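PDB 6HP2: putative polyketide synthase from Brevibacillus brevis, which carries, in this part of a multifunctional polyketide synthase, an S-adenosylmethionine-dependent O-methyltransferase domain, the whole protein probably acting in bacillaene biosynthesis. Local coordinates for residues A[228-242]-A[285-299]. Numbering follows the deposited sequence.
Sequences LAEHQLVIDEIIDVS and SYCLFKLKKAPHLTY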
ATOM      1  N   LEU A 228     -16.811   1.071   0.386  1.00 31.15           N
ATOM      2  CA  LEU A 228     -16.417   2.449   0.642  1.00 30.37           C
ATOM      3  C   LEU A 228     -17.631   3.320   0.912  1.00 30.84           C
ATOM      4  O   LEU A 228     -17.661   4.017   1.918  1.00 26.65           O
ATOM      5  CB  LEU A 228     -15.613   3.014  -0.523  1.00 29.01           C
ATOM      6  CG  LEU A 228     -14.327   2.295  -0.818  1.00 27.35           C
ATOM      7  CD1 LEU A 228     -13.657   2.925  -2.043  1.00 30.97           C
ATOM      8  CD2 LEU A 228     -13.351   2.333   0.356  1.00 29.65           C
ATOM      9  N   ALA A 229     -18.651   3.276   0.025  1.00 31.15           N
ATOM     10  CA  ALA A 229     -19.845   4.092   0.194  1.00 29.75           C
ATOM     11  C   ALA A 229     -20.498   3.811   1.548  1.00 34.42           C
ATOM     12  O   ALA A 229     -20.976   4.724   2.219  1.00 29.22           O
ATOM     13  CB  ALA A 229     -20.887   3.807  -0.927  1.00 28.52           C
ATOM     14  N   GLU A 230     -20.466   2.554   2.004  1.00 33.48           N
ATOM     15  CA  GLU A 230     -21.115   2.215   3.277  1.00 29.35           C
ATOM     16  C   GLU A 230     -20.441   2.932   4.438  1.00 32.05           C
ATOM     17  O   GLU A 230     -21.102   3.278   5.427  1.00 32.10           O
ATOM     18  CB  GLU A 230     -21.079   0.710   3.527  1.00 35.27           C
ATOM     19  CG  GLU A 230     -21.725   0.318   4.829  1.00 38.86           C
ATOM     20  CD  GLU A 230     -23.235   0.464   4.767  1.00 50.78           C
ATOM     21  OE1 GLU A 230     -23.796   0.319   3.658  1.00 52.62           O
ATOM     22  OE2 GLU A 230     -23.852   0.764   5.818  1.00 58.43           O
ATOM     23  N   HIS A 231     -19.133   3.176   4.339  1.00 26.70           N
ATOM     24  CA  HIS A 231     -18.425   3.889   5.400  1.00 30.10           C
ATOM     25  C   HIS A 231     -18.107   5.339   5.036  1.00 28.66           C
ATOM     26  O   HIS A 231     -17.096   5.877   5.466  1.00 33.13           O
ATOM     27  CB  HIS A 231     -17.189   3.091   5.764  1.00 27.50           C
ATOM     28  CG  HIS A 231     -17.538   1.720   6.256  1.00 26.03           C
ATOM     29  ND1 HIS A 231     -17.984   1.495   7.546  1.00 27.98           N
ATOM     30  CD2 HIS A 231     -17.702   0.549   5.594  1.00 31.74           C
ATOM     31  CE1 HIS A 231     -18.325   0.225   7.672  1.00 34.97           C
ATOM     32  NE2 HIS A 231     -18.134  -0.372   6.510  1.00 32.95           N
ATOM     33  N   GLN A 232     -18.980   5.973   4.260  1.00 25.64           N
ATOM     34  CA  GLN A 232     -18.936   7.410   3.975  1.00 42.24           C
ATOM     35  C   GLN A 232     -17.749   7.811   3.104  1.00 36.58           C
ATOM     36  O   GLN A 232     -17.392   8.986   3.017  1.00 35.69           O
ATOM     37  CB  GLN A 232     -18.918   8.213   5.280  1.00 57.88           C
ATOM     38  CG  GLN A 232     -20.155   8.049   6.180  1.00 66.34           C
ATOM     39  CD  GLN A 232     -20.121   6.779   7.008  1.00108.57           C
ATOM     40  OE1 GLN A 232     -19.154   6.508   7.721  1.00141.38           O
ATOM     41  NE2 GLN A 232     -21.181   5.989   6.915  1.00123.92           N
ATOM     42  N   LEU A 233     -17.115   6.878   2.429  1.00 24.24           N
ATOM     43  CA  LEU A 233     -15.943   7.224   1.650  1.00 23.05           C
ATOM     44  C   LEU A 233     -16.228   7.262   0.159  1.00 27.50           C
ATOM     45  O   LEU A 233     -16.972   6.441  -0.378  1.00 28.95           O
ATOM     46  CB  LEU A 233     -14.819   6.220   1.950  1.00 31.15           C
ATOM     47  CG  LEU A 233     -14.333   6.217   3.375  1.00 29.18           C
ATOM     48  CD1 LEU A 233     -13.412   4.971   3.684  1.00 30.02           C
ATOM     49  CD2 LEU A 233     -13.551   7.478   3.735  1.00 35.32           C
ATOM     50  N   VAL A 234     -15.547   8.156  -0.532  1.00 26.34           N
ATOM     51  CA  VAL A 234     -15.593   8.215  -1.971  1.00 26.88           C
ATOM     52  C   VAL A 234     -14.200   8.297  -2.511  1.00 30.59           C
ATOM     53  O   VAL A 234     -13.285   8.793  -1.856  1.00 27.13           O
ATOM     54  CB  VAL A 234     -16.441   9.431  -2.463  1.00 28.24           C
ATOM     55  CG1 VAL A 234     -17.859   9.196  -2.036  1.00 33.07           C
ATOM     56  CG2 VAL A 234     -15.905  10.713  -1.869  1.00 28.70           C
ATOM     57  N   ILE A 235     -14.086   7.853  -3.748  1.00 27.63           N
ATOM     58  CA  ILE A 235     -12.840   7.832  -4.476  1.00 20.79           C
ATOM     59  C   ILE A 235     -12.594   9.193  -5.078  1.00 34.45           C
ATOM     60  O   ILE A 235     -13.323   9.616  -5.971  1.00 30.03           O
ATOM     61  CB  ILE A 235     -12.855   6.749  -5.550  1.00 20.65           C
ATOM     62  CG1 ILE A 235     -12.986   5.386  -4.906  1.00 28.33           C
ATOM     63  CG2 ILE A 235     -11.606   6.910  -6.424  1.00 25.26           C
ATOM     64  CD1 ILE A 235     -13.412   4.278  -5.935  1.00 24.70           C
ATOM     65  N   ASP A 236     -11.507   9.845  -4.648  1.00 26.50           N
ATOM     66  CA  ASP A 236     -11.110  11.084  -5.289  1.00 26.77           C
ATOM     67  C   ASP A 236     -10.258  10.794  -6.519  1.00 27.63           C
ATOM     68  O   ASP A 236     -10.353  11.502  -7.540  1.00 28.26           O
ATOM     69  CB  ASP A 236     -10.354  11.970  -4.274  1.00 26.02           C
ATOM     70  CG  ASP A 236     -10.081  13.370  -4.827  1.00 45.09           C
ATOM     71  OD1 ASP A 236     -11.048  14.025  -5.256  1.00 60.17           O
ATOM     72  OD2 ASP A 236      -8.916  13.775  -4.849  1.00 56.41           O
ATOM     73  N   GLU A 237      -9.417   9.763  -6.425  1.00 25.66           N
ATOM     74  CA  GLU A 237      -8.512   9.367  -7.479  1.00 23.49           C
ATOM     75  C   GLU A 237      -8.228   7.885  -7.334  1.00 21.55           C
ATOM     76  O   GLU A 237      -8.069   7.369  -6.211  1.00 25.59           O
ATOM     77  CB  GLU A 237      -7.213  10.181  -7.402  1.00 38.13           C
ATOM     78  CG  GLU A 237      -6.327  10.034  -8.617  1.00 53.65           C
ATOM     79  CD  GLU A 237      -5.217  11.091  -8.694  1.00 54.35           C
ATOM     80  OE1 GLU A 237      -5.224  12.015  -7.878  1.00 46.31           O
ATOM     81  OE2 GLU A 237      -4.338  10.992  -9.570  1.00 58.36           O
ATOM     82  N   ILE A 238      -8.260   7.179  -8.458  1.00 22.72           N
ATOM     83  CA  ILE A 238      -7.909   5.747  -8.500  1.00 21.46           C
ATOM     84  C   ILE A 238      -6.954   5.569  -9.671  1.00 28.87           C
ATOM     85  O   ILE A 238      -7.233   6.024 -10.786  1.00 26.87           O
ATOM     86  CB  ILE A 238      -9.146   4.833  -8.609  1.00 23.13           C
ATOM     87  CG1 ILE A 238      -8.797   3.349  -8.747  1.00 24.88           C
ATOM     88  CG2 ILE A 238     -10.051   5.278  -9.826  1.00 29.73           C
ATOM     89  CD1 ILE A 238      -8.424   2.700  -7.472  1.00 37.72           C
ATOM     90  N   ILE A 239      -5.789   4.969  -9.408  1.00 19.87           N
ATOM     91  CA  ILE A 239      -4.770   4.829 -10.405  1.00 19.10           C
ATOM     92  C   ILE A 239      -4.446   3.356 -10.615  1.00 25.54           C
ATOM     93  O   ILE A 239      -4.183   2.660  -9.651  1.00 25.67           O
ATOM     94  CB  ILE A 239      -3.500   5.550  -9.941  1.00 21.06           C
ATOM     95  CG1 ILE A 239      -3.741   7.060  -9.843  1.00 26.05           C
ATOM     96  CG2 ILE A 239      -2.359   5.246 -10.878  1.00 19.79           C
ATOM     97  CD1 ILE A 239      -2.674   7.798  -9.065  1.00 26.13           C
ATOM     98  N   ASP A 240      -4.422   2.881 -11.858  1.00 24.59           N
ATOM     99  CA  ASP A 240      -4.153   1.470 -12.099  1.00 24.19           C
ATOM    100  C   ASP A 240      -2.673   1.233 -12.435  1.00 20.80           C
ATOM    101  O   ASP A 240      -2.171   1.774 -13.418  1.00 23.16           O
ATOM    102  CB  ASP A 240      -5.027   0.972 -13.250  1.00 25.69           C
ATOM    103  CG  ASP A 240      -4.899  -0.520 -13.474  1.00 39.65           C
ATOM    104  OD1 ASP A 240      -4.178  -1.176 -12.696  1.00 29.25           O
ATOM    105  OD2 ASP A 240      -5.520  -1.034 -14.426  1.00 32.20           O
ATOM    106  N   VAL A 241      -1.972   0.438 -11.624  1.00 23.88           N
ATOM    107  CA  VAL A 241      -0.564   0.151 -11.868  1.00 23.39           C
ATOM    108  C   VAL A 241      -0.317  -1.290 -12.307  1.00 25.32           C
ATOM    109  O   VAL A 241       0.831  -1.723 -12.379  1.00 25.75           O
ATOM    110  CB  VAL A 241       0.280   0.386 -10.604  1.00 38.37           C
ATOM    111  CG1 VAL A 241       1.699   0.761 -10.982  1.00 34.31           C
ATOM    112  CG2 VAL A 241      -0.345   1.451  -9.716  1.00 24.72           C
ATOM    113  N   SER A 242      -1.382  -2.028 -12.612  1.00 24.90           N
ATOM    114  CA  SER A 242      -1.255  -3.440 -12.981  1.00 28.15           C
ATOM    115  C   SER A 242      -0.211  -3.760 -14.059  1.00 22.51           C
ATOM    116  O   SER A 242       0.590  -4.675 -13.875  1.00 24.16           O
ATOM    117  CB  SER A 242      -2.615  -4.037 -13.371  1.00 28.46           C
ATOM    118  OG  SER A 242      -3.623  -3.642 -12.461  1.00 24.18           O
ATOM    119  N   SER A 285      -6.504  -6.243 -10.275  1.00 23.79           N
ATOM    120  CA  SER A 285      -5.849  -4.982 -10.561  1.00 25.23           C
ATOM    121  C   SER A 285      -5.192  -4.474  -9.288  1.00 21.80           C
ATOM    122  O   SER A 285      -5.824  -4.436  -8.216  1.00 25.48           O
ATOM    123  CB  SER A 285      -6.837  -3.925 -11.091  1.00 30.43           C
ATOM    124  OG  SER A 285      -7.372  -4.325 -12.322  1.00 29.35           O
ATOM    125  N   TYR A 286      -3.944  -4.000  -9.401  1.00 22.06           N
ATOM    126  CA  TYR A 286      -3.182  -3.445  -8.301  1.00 20.59           C
ATOM    127  C   TYR A 286      -3.352  -1.950  -8.452  1.00 23.39           C
ATOM    128  O   TYR A 286      -2.885  -1.382  -9.438  1.00 22.23           O
ATOM    129  CB  TYR A 286      -1.730  -3.790  -8.523  1.00 26.37           C
ATOM    130  CG  TYR A 286      -0.768  -3.321  -7.474  1.00 21.82           C
ATOM    131  CD1 TYR A 286      -0.262  -2.034  -7.467  1.00 25.18           C
ATOM    132  CD2 TYR A 286      -0.295  -4.200  -6.547  1.00 30.62           C
ATOM    133  CE1 TYR A 286       0.665  -1.649  -6.518  1.00 24.22           C
ATOM    134  CE2 TYR A 286       0.586  -3.829  -5.587  1.00 29.80           C
ATOM    135  CZ  TYR A 286       1.114  -2.581  -5.606  1.00 26.70           C
ATOM    136  OH  TYR A 286       2.000  -2.238  -4.614  1.00 28.64           O
ATOM    137  N   CYS A 287      -4.003  -1.290  -7.504  1.00 21.53           N
ATOM    138  CA  CYS A 287      -4.250   0.131  -7.676  1.00 25.23           C
ATOM    139  C   CYS A 287      -3.937   1.049  -6.497  1.00 25.08           C
ATOM    140  O   CYS A 287      -3.893   0.611  -5.348  1.00 24.10           O
ATOM    141  CB  CYS A 287      -5.720   0.344  -8.026  1.00 25.29           C
ATOM    142  SG  CYS A 287      -6.370  -0.523  -9.471  1.00 31.28           S
ATOM    143  N   LEU A 288      -3.724   2.331  -6.799  1.00 25.25           N
ATOM    144  CA  LEU A 288      -3.485   3.327  -5.771  1.00 19.42           C
ATOM    145  C   LEU A 288      -4.831   4.050  -5.555  1.00 23.59           C
ATOM    146  O   LEU A 288      -5.393   4.598  -6.502  1.00 26.86           O
ATOM    147  CB  LEU A 288      -2.423   4.346  -6.186  1.00 22.05           C
ATOM    148  CG  LEU A 288      -1.199   3.856  -6.959  1.00 32.34           C
ATOM    149  CD1 LEU A 288      -0.308   5.037  -7.311  1.00 31.96           C
ATOM    150  CD2 LEU A 288      -0.429   2.828  -6.147  1.00 27.39           C
ATOM    151  N   PHE A 289      -5.343   4.045  -4.329  1.00 22.20           N
ATOM    152  CA  PHE A 289      -6.612   4.687  -3.990  1.00 21.27           C
ATOM    153  C   PHE A 289      -6.375   5.968  -3.190  1.00 19.89           C
ATOM    154  O   PHE A 289      -5.673   5.928  -2.177  1.00 23.51           O
ATOM    155  CB  PHE A 289      -7.520   3.826  -3.097  1.00 26.62           C
ATOM    156  CG  PHE A 289      -7.916   2.496  -3.662  1.00 27.03           C
ATOM    157  CD1 PHE A 289      -6.984   1.523  -3.902  1.00 23.14           C
ATOM    158  CD2 PHE A 289      -9.235   2.189  -3.806  1.00 25.52           C
ATOM    159  CE1 PHE A 289      -7.380   0.269  -4.342  1.00 30.41           C
ATOM    160  CE2 PHE A 289      -9.644   0.942  -4.291  1.00 35.28           C
ATOM    161  CZ  PHE A 289      -8.709  -0.006  -4.560  1.00 35.48           C
ATOM    162  N   LYS A 290      -7.039   7.055  -3.582  1.00 20.56           N
ATOM    163  CA  LYS A 290      -7.093   8.287  -2.775  1.00 24.25           C
ATOM    164  C   LYS A 290      -8.560   8.563  -2.450  1.00 26.94           C
ATOM    165  O   LYS A 290      -9.386   8.867  -3.344  1.00 26.04           O
ATOM    166  CB  LYS A 290      -6.446   9.452  -3.498  1.00 28.53           C
ATOM    167  CG  LYS A 290      -5.161   9.038  -4.166  1.00 31.25           C
ATOM    168  CD  LYS A 290      -4.335  10.287  -4.602  1.00 28.23           C
ATOM    169  CE  LYS A 290      -3.025   9.820  -5.189  1.00 34.08           C
ATOM    170  NZ  LYS A 290      -2.130  10.945  -5.535  1.00 32.15           N
ATOM    171  N   LEU A 291      -8.884   8.448  -1.164  1.00 22.85           N
ATOM    172  CA  LEU A 291     -10.272   8.532  -0.713  1.00 21.49           C
ATOM    173  C   LEU A 291     -10.467   9.759   0.182  1.00 28.16           C
ATOM    174  O   LEU A 291      -9.571  10.135   0.960  1.00 24.46           O
ATOM    175  CB  LEU A 291     -10.688   7.276   0.090  1.00 28.15           C
ATOM    176  CG  LEU A 291     -10.235   5.922  -0.473  1.00 28.80           C
ATOM    177  CD1 LEU A 291     -10.535   4.795   0.508  1.00 28.80           C
ATOM    178  CD2 LEU A 291     -10.939   5.646  -1.787  1.00 29.07           C
ATOM    179  N   LYS A 292     -11.692  10.263   0.161  1.00 25.16           N
ATOM    180  CA  LYS A 292     -12.150  11.369   0.978  1.00 24.49           C
ATOM    181  C   LYS A 292     -13.428  10.925   1.651  1.00 24.13           C
ATOM    182  O   LYS A 292     -14.128  10.025   1.163  1.00 30.49           O
ATOM    183  CB  LYS A 292     -12.382  12.640   0.120  1.00 29.22           C
ATOM    184  CG  LYS A 292     -11.153  13.149  -0.580  1.00 50.87           C
ATOM    185  CD  LYS A 292     -10.141  13.761   0.384  1.00 62.19           C
ATOM    186  CE  LYS A 292      -8.868  14.192  -0.339  1.00 73.15           C
ATOM    187  NZ  LYS A 292      -8.103  15.224   0.436  1.00 69.24           N
ATOM    188  N   LYS A 293     -13.788  11.640   2.719  1.00 29.49           N
ATOM    189  CA  LYS A 293     -15.063  11.413   3.395  1.00 35.98           C
ATOM    190  C   LYS A 293     -16.158  12.283   2.799  1.00 32.74           C
ATOM    191  O   LYS A 293     -15.962  13.475   2.563  1.00 37.55           O
ATOM    192  CB  LYS A 293     -14.937  11.713   4.867  1.00 42.65           C
ATOM    193  CG  LYS A 293     -15.554  10.713   5.812  1.00 45.73           C
ATOM    194  CD  LYS A 293     -15.037  10.997   7.252  1.00 49.40           C
ATOM    195  CE  LYS A 293     -15.699  10.095   8.291  1.00 52.14           C
ATOM    196  NZ  LYS A 293     -15.306  10.504   9.672  1.00 50.42           N
ATOM    197  N   ALA A 294     -17.322  11.687   2.572  1.00 31.99           N
ATOM    198  CA  ALA A 294     -18.467  12.371   1.941  1.00 29.86           C
ATOM    199  C   ALA A 294     -19.727  12.136   2.766  1.00 37.01           C
ATOM    200  O   ALA A 294     -20.768  11.680   2.253  1.00 40.98           O
ATOM    201  CB  ALA A 294     -18.661  11.926   0.501  1.00 41.70           C
ATOM    202  N   PRO A 295     -19.678  12.479   4.057  1.00 49.86           N
ATOM    203  CA  PRO A 295     -20.797  12.106   4.955  1.00 56.29           C
ATOM    204  C   PRO A 295     -22.112  12.773   4.596  1.00 55.87           C
ATOM    205  O   PRO A 295     -23.188  12.272   4.975  1.00 55.10           O
ATOM    206  CB  PRO A 295     -20.303  12.551   6.341  1.00 60.83           C
ATOM    207  CG  PRO A 295     -19.382  13.713   6.036  1.00 69.96           C
ATOM    208  CD  PRO A 295     -18.716  13.399   4.702  1.00 62.67           C
ATOM    209  N   HIS A 296     -22.070  13.880   3.864  1.00 38.46           N
ATOM    210  CA  HIS A 296     -23.303  14.597   3.563  1.00 41.53           C
ATOM    211  C   HIS A 296     -23.901  14.161   2.239  1.00 53.87           C
ATOM    212  O   HIS A 296     -24.972  14.638   1.860  1.00 56.42           O
ATOM    213  CB  HIS A 296     -23.074  16.109   3.567  1.00 59.12           C
ATOM    214  CG  HIS A 296     -22.648  16.644   4.897  1.00 73.96           C
ATOM    215  ND1 HIS A 296     -23.206  16.221   6.086  1.00 71.64           N
ATOM    216  CD2 HIS A 296     -21.688  17.542   5.227  1.00 80.20           C
ATOM    217  CE1 HIS A 296     -22.614  16.846   7.090  1.00 76.82           C
ATOM    218  NE2 HIS A 296     -21.689  17.650   6.597  1.00 79.31           N
ATOM    219  N   LEU A 297     -23.259  13.235   1.554  1.00 55.39           N
ATOM    220  CA  LEU A 297     -23.766  12.651   0.326  1.00 51.90           C
ATOM    221  C   LEU A 297     -24.583  11.412   0.685  1.00 44.61           C
ATOM    222  O   LEU A 297     -24.266  10.701   1.646  1.00 48.43           O
ATOM    223  CB  LEU A 297     -22.592  12.293  -0.579  1.00 58.21           C
ATOM    224  CG  LEU A 297     -22.648  12.462  -2.079  1.00 57.87           C
ATOM    225  CD1 LEU A 297     -23.156  13.857  -2.449  1.00 60.70           C
ATOM    226  CD2 LEU A 297     -21.282  12.212  -2.713  1.00 52.82           C
ATOM    227  N   THR A 298     -25.660  11.169  -0.066  1.00 41.68           N
ATOM    228  CA  THR A 298     -26.401   9.935   0.172  1.00 45.29           C
ATOM    229  C   THR A 298     -25.542   8.703  -0.195  1.00 39.66           C
ATOM    230  O   THR A 298     -24.535   8.782  -0.923  1.00 41.58           O
ATOM    231  CB  THR A 298     -27.712   9.906  -0.612  1.00 51.15           C
ATOM    232  OG1 THR A 298     -27.454   9.747  -2.010  1.00 42.95           O
ATOM    233  CG2 THR A 298     -28.538  11.217  -0.395  1.00 58.84           C
ATOM    234  N   TYR A 299     -25.909   7.550   0.376  1.00 41.78           N
ATOM    235  CA  TYR A 299     -25.201   6.319   0.040  1.00 46.73           C
ATOM    236  C   TYR A 299     -25.247   6.088  -1.458  1.00 45.92           C
ATOM    237  O   TYR A 299     -24.234   5.777  -2.079  1.00 46.99           O
ATOM    238  CB  TYR A 299     -25.818   5.129   0.782  1.00 41.56           C
ATOM    239  CG  TYR A 299     -25.328   3.796   0.311  1.00 37.03           C
ATOM    240  CD1 TYR A 299     -24.180   3.209   0.854  1.00 32.98           C
ATOM    241  CD2 TYR A 299     -26.010   3.098  -0.668  1.00 36.54           C
ATOM    242  CE1 TYR A 299     -23.711   1.991   0.382  1.00 38.53           C
ATOM    243  CE2 TYR A 299     -25.554   1.878  -1.129  1.00 39.78           C
ATOM    244  CZ  TYR A 299     -24.428   1.321  -0.587  1.00 40.92           C
ATOM    245  OH  TYR A 299     -24.008   0.054  -1.017  1.00 36.47           O
TER
HETATM  246  O   HOH W   1     -23.616  -1.582   1.482  1.00 46.85           O
HETATM  247  O   HOH W   2      -2.211  11.703  -8.300  1.00 44.65           O
HETATM  248  O   HOH W   3      -6.044  -3.540 -14.409  1.00 38.70           O
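The backbones of L233-D240 and C287-K293 pair as antiparallel strands, joined by straight bonds such as V234 N to K292 O (2.9 Å). The ladder breaks once: D236 N and E237 N both donate to K290 O, at 2.7 and 3.2 Å, a classic beta bulge. This is the strand 6-strand 7 pair of the class I methyltransferase Rossmann fold, sheet order 3-2-1-4-5-7-6, with strand 7 antiparallel.

The face of I235, I238, F289 and L291 is largely apolar. I238 carries CG1 anti to its backbone N (chi1 176°), and its CD1 sits over the flat F289 ring, 3.7 Å from the centroid, in a CH-pi contact. L291, being forked, reaches two partners: CD1 meets L228 CD2, CD2 meets I235 CG1. The other face mixes V234, I239 and L288 with E237, K290 and K292; there L288 CG meets V241 CG2 (3.8 Å) and its CD1 meets I239 CD1, beneath helix 70-88.

Polar groups meet at three places. The long aliphatic chain of K290 runs beside E237 and carries its charge to V86; water 2 donates to E237 OE2 and accepts from K290 NZ, while E237 forms salt bridges with K90 and R314. D240 OD1 takes S242 N at 2.9 Å in an Asx turn and S242 OG on its syn lone pair, leaving that hydroxyl oxygen to accept from Y286 N. Where helix 221-230 ends, Y299 CE1 packs on A229 CB (3.6 Å), and water 1 joins Y299 OH to E230 OE1.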